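Local coordinates for protein 3-methyladenine dna-glycosylase (Archaeoglobus fulgidus, PDB 2JHN) that is a DNA glycosylase of the HhH-GPD superfamily of base excision DNA repair proteins, at residues G94-K97 / L98-L101; D276-F279 / Y280-Y284. The protein carries 1 engineered substitution. One frame throughout, in Å; residues are numbered along the deposited sequence. Where two conformers were deposited one is given.

Interaction 1. Residues G94-K97 / L98-L101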
ATOM      1  N   GLY A  94      18.343 -13.350 -11.996  1.00 18.90           N
ATOM      2  CA  GLY A  94      18.318 -13.952 -13.323  1.00 19.09           C
ATOM      3  C   GLY A  94      18.012 -12.993 -14.447  1.00 18.46           C
ATOM      4  O   GLY A  94      17.882 -13.409 -15.609  1.00 19.59           O
ATOM      5  N   ASP A  95      17.888 -11.698 -14.130  1.00 17.91           N
ATOM      6  CA  ASP A  95      17.578 -10.700 -15.137  1.00 17.14           C
ATOM      7  C   ASP A  95      18.453  -9.479 -14.834  1.00 17.63           C
ATOM      8  O   ASP A  95      18.445  -8.981 -13.698  1.00 17.20           O
ATOM      9  CB  ASP A  95      16.053 -10.390 -15.113  1.00 18.32           C
ATOM     10  CG  ASP A  95      15.645  -9.260 -16.042  1.00 18.72           C
ATOM     11  OD1 ASP A  95      16.180  -8.125 -15.934  1.00 18.59           O
ATOM     12  OD2 ASP A  95      14.732  -9.478 -16.873  1.00 21.19           O
ATOM     13  N   GLU A  96      19.216  -9.005 -15.828  1.00 16.94           N
ATOM     14  CA  GLU A  96      20.213  -7.955 -15.584  1.00 16.94           C
ATOM     15  C   GLU A  96      19.596  -6.700 -14.928  1.00 16.11           C
ATOM     16  O   GLU A  96      20.148  -6.166 -13.964  1.00 15.05           O
ATOM     17  CB  GLU A  96      20.926  -7.534 -16.874  1.00 16.93           C
ATOM     18  CG  GLU A  96      22.127  -6.629 -16.574  1.00 18.33           C
ATOM     19  CD  GLU A  96      22.933  -6.217 -17.798  1.00 19.00           C
ATOM     20  OE1 GLU A  96      22.690  -6.759 -18.894  1.00 18.56           O
ATOM     21  OE2 GLU A  96      23.813  -5.334 -17.637  1.00 20.33           O
ATOM     22  N   LYS A  97      18.469  -6.253 -15.485  1.00 15.73           N
ATOM     23  CA  LYS A  97      17.732  -5.083 -14.986  1.00 16.25           C
ATOM     24  C   LYS A  97      17.061  -5.323 -13.619  1.00 15.38           C
ATOM     25  O   LYS A  97      17.128  -4.449 -12.741  1.00 15.08           O
ATOM     26  CB  LYS A  97      16.759  -4.579 -16.066  1.00 18.36           C
ATOM     27  CG  LYS A  97      17.471  -4.019 -17.332  1.00 19.92           C
ATOM     28  CD  LYS A  97      18.638  -3.084 -16.942  1.00 24.43           C
ATOM     29  CE  LYS A  97      19.364  -2.446 -18.130  1.00 27.17           C
ATOM     30  NZ  LYS A  97      19.882  -3.427 -19.115  1.00 29.73           N
ATOM     31  N   LEU A  98      16.429  -6.485 -13.406  1.00 13.92           N
ATOM     32  CA  LEU A  98      15.920  -6.809 -12.063  1.00 13.90           C
ATOM     33  C   LEU A  98      17.017  -6.868 -11.011  1.00 14.62           C
ATOM     34  O   LEU A  98      16.815  -6.422  -9.870  1.00 12.67           O
ATOM     35  CB  LEU A  98      15.096  -8.093 -12.034  1.00 13.53           C
ATOM     36  CG  LEU A  98      13.841  -8.045 -12.913  1.00 14.51           C
ATOM     37  CD1 LEU A  98      13.071  -9.405 -12.878  1.00 14.94           C
ATOM     38  CD2 LEU A  98      12.937  -6.861 -12.536  1.00 14.07           C
ATOM     39  N   ARG A  99      18.179  -7.407 -11.393  1.00 14.37           N
ATOM     40  CA  ARG A  99      19.303  -7.501 -10.469  1.00 15.02           C
ATOM     41  C   ARG A  99      19.783  -6.107 -10.036  1.00 15.71           C
ATOM     42  O   ARG A  99      20.121  -5.904  -8.869  1.00 16.34           O
ATOM     43  CB  ARG A  99      20.465  -8.268 -11.115  1.00 15.65           C
ATOM     44  CG  ARG A  99      21.550  -8.674 -10.120  1.00 14.37           C
ATOM     45  CD  ARG A  99      22.436  -9.776 -10.726  1.00 17.75           C
ATOM     46  NE  ARG A  99      23.199  -9.262 -11.857  1.00 16.10           N
ATOM     47  CZ  ARG A  99      22.995  -9.594 -13.133  1.00 17.86           C
ATOM     48  NH1 ARG A  99      22.059 -10.481 -13.442  1.00 17.84           N
ATOM     49  NH2 ARG A  99      23.747  -9.052 -14.099  1.00 17.36           N
ATOM     50  N   MET A 100      19.794  -5.186 -11.001  0.50 16.45           N
ATOM     51  CA  MET A 100      20.085  -3.758 -10.838  0.50 18.58           C
ATOM     52  C   MET A 100      19.131  -3.067  -9.842  0.50 17.64           C
ATOM     53  O   MET A 100      19.558  -2.270  -8.993  0.50 17.80           O
ATOM     54  CB  MET A 100      19.960  -3.111 -12.215  0.50 18.18           C
ATOM     55  CG  MET A 100      20.606  -1.758 -12.402  0.50 20.50           C
ATOM     56  SD  MET A 100      20.743  -1.426 -14.165  0.50 23.83           S
ATOM     57  CE  MET A 100      22.186  -2.379 -14.593  0.50 23.04           C
ATOM     58  N   LEU A 101      17.845  -3.375  -9.973  1.00 16.76           N
ATOM     59  CA  LEU A 101      16.785  -2.905  -9.045  1.00 16.92           C
ATOM     60  C   LEU A 101      16.942  -3.515  -7.655  1.00 16.75           C
ATOM     61  O   LEU A 101      16.857  -2.809  -6.649  1.00 16.52           O
ATOM     62  CB  LEU A 101      15.400  -3.285  -9.574  1.00 17.32           C
ATOM     63  CG  LEU A 101      14.612  -2.470 -10.574  1.00 19.76           C
ATOM     64  CD1 LEU A 101      13.249  -3.132 -10.711  1.00 19.61           C
ATOM     65  CD2 LEU A 101      14.465  -1.023 -10.101  1.00 22.75           C
TER
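D95 and L98 meet where the chain turns from an extended conformation at D95 (phi -139°) into helix 96-104; the contact spans the N-cap and the opening turns of that helix. Three main-chain i to i+4 bonds start the helix: R99 N to D95 O (2.8 Å), M100 N to E96 O (3.1 Å) and L101 N to K97 O (3.1 Å). D95 is the N-cap. Its CG swings away from the backbone N to the side of the carbonyl carbon (chi1 175°), which carries OD1 over the start of the helix, 3.0 Å from L98 N. That bond is nearly straight at hydrogen, yet the N-H reaches OD1 from above the carboxylate plane, 41° out of it. The same carboxylate lies against the L98 side chain, with D95 CG 3.8 Å from L98 CG. On the outer flank R99 folds back over the start of the turn, bent at chi3, and NH2 comes within 3.8 Å of E96 CG. The planes of the E96 carboxylate and the R99 guanidinium are nearly parallel, but E96 OE2 and R99 NH2 stay 5.1 Å apart, and R99 NH1 instead bonds to D93 O. K97 and M100 run side by side, pointing the same way; M100 has two conformers, so the contact of its SD with K97 CD (3.9 Å in one of them) is doubtful. D95 OD2 forms a salt bridge with R269, while OD1 also takes a weak hydrogen bond from Y251. One carboxylate thus satisfies an amide of the first turn and ties the helix start to two other helices; its negative charge there probably suits the positive end of the helix dipole.

Interaction 2. Residues D276-F279 / Y280-Y284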
ATOM      1  N   ASP A 276       5.671  -8.023  -6.531  1.00  9.40           N
ATOM      2  CA  ASP A 276       6.835  -7.601  -5.751  1.00 10.39           C
ATOM      3  C   ASP A 276       7.667  -6.613  -6.555  1.00 10.02           C
ATOM      4  O   ASP A 276       8.071  -5.544  -6.072  1.00  8.71           O
ATOM      5  CB  ASP A 276       7.690  -8.842  -5.428  1.00  9.86           C
ATOM      6  CG  ASP A 276       6.946  -9.846  -4.605  1.00 13.95           C
ATOM      7  OD1 ASP A 276       6.799  -9.620  -3.387  1.00 13.98           O
ATOM      8  OD2 ASP A 276       6.512 -10.885  -5.172  1.00 13.91           O
ATOM      9  N   ILE A 277       7.909  -6.953  -7.815  1.00  9.73           N
ATOM     10  CA  ILE A 277       8.678  -6.046  -8.686  1.00 10.44           C
ATOM     11  C   ILE A 277       7.998  -4.677  -8.847  1.00  9.69           C
ATOM     12  O   ILE A 277       8.651  -3.647  -8.958  1.00  9.59           O
ATOM     13  CB  ILE A 277       8.969  -6.732 -10.062  1.00 10.17           C
ATOM     14  CG1 ILE A 277       9.871  -7.954  -9.822  1.00 11.60           C
ATOM     15  CG2 ILE A 277       9.553  -5.725 -11.093  1.00 11.31           C
ATOM     16  CD1 ILE A 277       9.886  -8.960 -11.005  1.00 11.79           C
ATOM     17  N   LEU A 278       6.670  -4.661  -8.858  1.00  8.70           N
ATOM     18  CA  LEU A 278       5.943  -3.419  -8.921  1.00  9.36           C
ATOM     19  C   LEU A 278       6.367  -2.422  -7.821  1.00  8.23           C
ATOM     20  O   LEU A 278       6.525  -1.225  -8.091  1.00  8.84           O
ATOM     21  CB  LEU A 278       4.444  -3.723  -8.776  1.00  9.17           C
ATOM     22  CG  LEU A 278       3.492  -2.528  -8.672  1.00 10.94           C
ATOM     23  CD1 LEU A 278       3.493  -1.690  -9.938  1.00 11.76           C
ATOM     24  CD2 LEU A 278       2.105  -3.015  -8.323  1.00 10.26           C
ATOM     25  N   PHE A 279       6.548  -2.906  -6.592  1.00  8.78           N
ATOM     26  CA  PHE A 279       6.982  -2.029  -5.486  1.00  9.19           C
ATOM     27  C   PHE A 279       8.418  -1.474  -5.708  1.00 10.35           C
ATOM     28  O   PHE A 279       8.690  -0.304  -5.394  1.00 10.33           O
ATOM     29  CB  PHE A 279       6.876  -2.743  -4.137  1.00  9.33           C
ATOM     30  CG  PHE A 279       5.465  -2.771  -3.557  1.00 11.13           C
ATOM     31  CD1 PHE A 279       4.375  -3.196  -4.314  1.00 10.28           C
ATOM     32  CD2 PHE A 279       5.242  -2.377  -2.220  1.00 12.93           C
ATOM     33  CE1 PHE A 279       3.065  -3.242  -3.758  1.00 11.73           C
ATOM     34  CE2 PHE A 279       3.946  -2.427  -1.656  1.00 13.18           C
ATOM     35  CZ  PHE A 279       2.856  -2.853  -2.432  1.00  9.34           C
ATOM     36  N   TYR A 280       9.304  -2.321  -6.241  1.00 10.65           N
ATOM     37  CA  TYR A 280      10.658  -1.870  -6.676  1.00 11.25           C
ATOM     38  C   TYR A 280      10.572  -0.805  -7.781  1.00 12.31           C
ATOM     39  O   TYR A 280      11.359   0.136  -7.772  1.00 12.24           O
ATOM     40  CB  TYR A 280      11.527  -3.058  -7.138  1.00 11.53           C
ATOM     41  CG  TYR A 280      12.028  -3.921  -5.973  1.00 10.66           C
ATOM     42  CD1 TYR A 280      11.202  -4.887  -5.406  1.00 10.08           C
ATOM     43  CD2 TYR A 280      13.328  -3.749  -5.441  1.00  8.20           C
ATOM     44  CE1 TYR A 280      11.627  -5.679  -4.310  1.00 11.37           C
ATOM     45  CE2 TYR A 280      13.787  -4.562  -4.365  1.00  7.92           C
ATOM     46  CZ  TYR A 280      12.923  -5.513  -3.804  1.00  9.78           C
ATOM     47  OH  TYR A 280      13.327  -6.283  -2.752  1.00 11.91           O
ATOM     48  N   LEU A 281       9.618  -0.949  -8.711  1.00 12.21           N
ATOM     49  CA  LEU A 281       9.407   0.043  -9.784  1.00 13.02           C
ATOM     50  C   LEU A 281       8.884   1.379  -9.206  1.00 13.27           C
ATOM     51  O   LEU A 281       9.297   2.448  -9.658  1.00 13.34           O
ATOM     52  CB  LEU A 281       8.467  -0.492 -10.874  1.00 13.15           C
ATOM     53  CG  LEU A 281       8.965  -1.697 -11.678  1.00 15.36           C
ATOM     54  CD1 LEU A 281       7.882  -2.207 -12.619  1.00 14.78           C
ATOM     55  CD2 LEU A 281      10.260  -1.378 -12.481  1.00 15.98           C
ATOM     56  N   PHE A 282       8.008   1.323  -8.200  1.00 13.07           N
ATOM     57  CA  PHE A 282       7.567   2.562  -7.531  1.00 13.08           C
ATOM     58  C   PHE A 282       8.771   3.270  -6.888  1.00 13.37           C
ATOM     59  O   PHE A 282       8.919   4.484  -7.009  1.00 13.82           O
ATOM     60  CB  PHE A 282       6.531   2.302  -6.428  1.00 13.38           C
ATOM     61  CG  PHE A 282       5.155   1.880  -6.929  1.00 13.05           C
ATOM     62  CD1 PHE A 282       4.616   2.379  -8.126  1.00 15.40           C
ATOM     63  CD2 PHE A 282       4.400   1.005  -6.162  1.00 15.95           C
ATOM     64  CE1 PHE A 282       3.300   1.965  -8.553  1.00 16.76           C
ATOM     65  CE2 PHE A 282       3.113   0.600  -6.556  1.00 16.80           C
ATOM     66  CZ  PHE A 282       2.576   1.084  -7.765  1.00 13.98           C
ATOM     67  N   LEU A 283       9.610   2.518  -6.183  1.00 13.74           N
ATOM     68  CA  LEU A 283      10.795   3.121  -5.558  1.00 14.40           C
ATOM     69  C   LEU A 283      11.711   3.756  -6.620  1.00 15.17           C
ATOM     70  O   LEU A 283      12.217   4.847  -6.430  1.00 15.37           O
ATOM     71  CB  LEU A 283      11.576   2.080  -4.760  1.00 14.67           C
ATOM     72  CG  LEU A 283      10.921   1.539  -3.492  1.00 14.18           C
ATOM     73  CD1 LEU A 283      11.650   0.288  -3.034  1.00 14.79           C
ATOM     74  CD2 LEU A 283      10.911   2.628  -2.430  1.00 14.30           C
ATOM     75  N   TYR A 284      11.923   3.032  -7.716  1.00 15.74           N
ATOM     76  CA  TYR A 284      12.778   3.446  -8.841  1.00 17.26           C
ATOM     77  C   TYR A 284      12.249   4.725  -9.467  1.00 17.87           C
ATOM     78  O   TYR A 284      12.997   5.686  -9.699  1.00 18.29           O
ATOM     79  CB  TYR A 284      12.815   2.322  -9.881  1.00 17.65           C
ATOM     80  CG  TYR A 284      13.873   2.489 -10.934  1.00 19.90           C
ATOM     81  CD1 TYR A 284      15.217   2.327 -10.621  1.00 21.94           C
ATOM     82  CD2 TYR A 284      13.535   2.793 -12.237  1.00 21.36           C
ATOM     83  CE1 TYR A 284      16.188   2.470 -11.583  1.00 23.87           C
ATOM     84  CE2 TYR A 284      14.505   2.933 -13.216  1.00 22.90           C
ATOM     85  CZ  TYR A 284      15.828   2.770 -12.877  1.00 22.76           C
ATOM     86  OH  TYR A 284      16.801   2.924 -13.831  1.00 25.12           O
TER
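L278 and F282 are brought together by unlike first torsions: L278 CG stands opposite its own N (chi1 174°), directing the isobutyl group along the helix toward F282, whereas F282 CG lies opposite its carbonyl carbon (chi1 -71°) and the ring leans back over the preceding turn. Both belong to helix 274-287, the last helix of this HhH-GPD family chain, and the contact is an i to i+4 pairing along one turn. L278 CD1 sits 4.1 Å from the F282 ring centroid, 29° off the normal, an off-centre CH-pi contact with CZ the nearest ring atom at 3.6 Å. The L278 carbonyl oxygen also lies over one face of that ring, toward its rim, and accepts the F282 N-H at 3.0 Å, so one oxygen meets both backbone and ring of the same residue. One residue earlier, I277 and L281 repeat the spacing with aliphatic groups only: I277 CG2 is 4.1 Å from L281 CG, and L281 N bonds to I277 O at 2.9 Å. F279 adds a further bond, accepting L283 N at its O, and its ring lies nearly parallel to that of F18. At the start of the segment the buried D276 carboxylate makes a salt bridge with R110 and accepts a hydrogen bond from A111 N, and Y280 OH bonds to G109 O, so these buried polar ends are met by the loop that precedes helix 118-127. The Y280 N-H bond to D276 O is weak at 3.5 Å; the same oxygen lies at the edge of the Y280 ring, in its plane, 3.3 Å from CD1.

How the interactions relate
Interactions 1 and 2 are turns of two helices, 96-104 and 274-287, packed against each other with centres about 12 Å apart. Two leucines of the first reach the second: L98 CD1 is 3.7 Å from I277 CD1, and L101 CD2 is 3.5 Å from Y284 CD1, with L281 and Y280 also touching L101. Neighbouring helices serve both: F91 and M92 of 86-93 cover L98 and, respectively, I277 and Y280, while L250 of 241-251 meets K97, L101 and L281. The two contacts join helices 96-104 and 274-287 through L98 and L101; neither supplies a residue to the mercuribenzoic acid pocket (K142, R146, C178) or to the sodium sites.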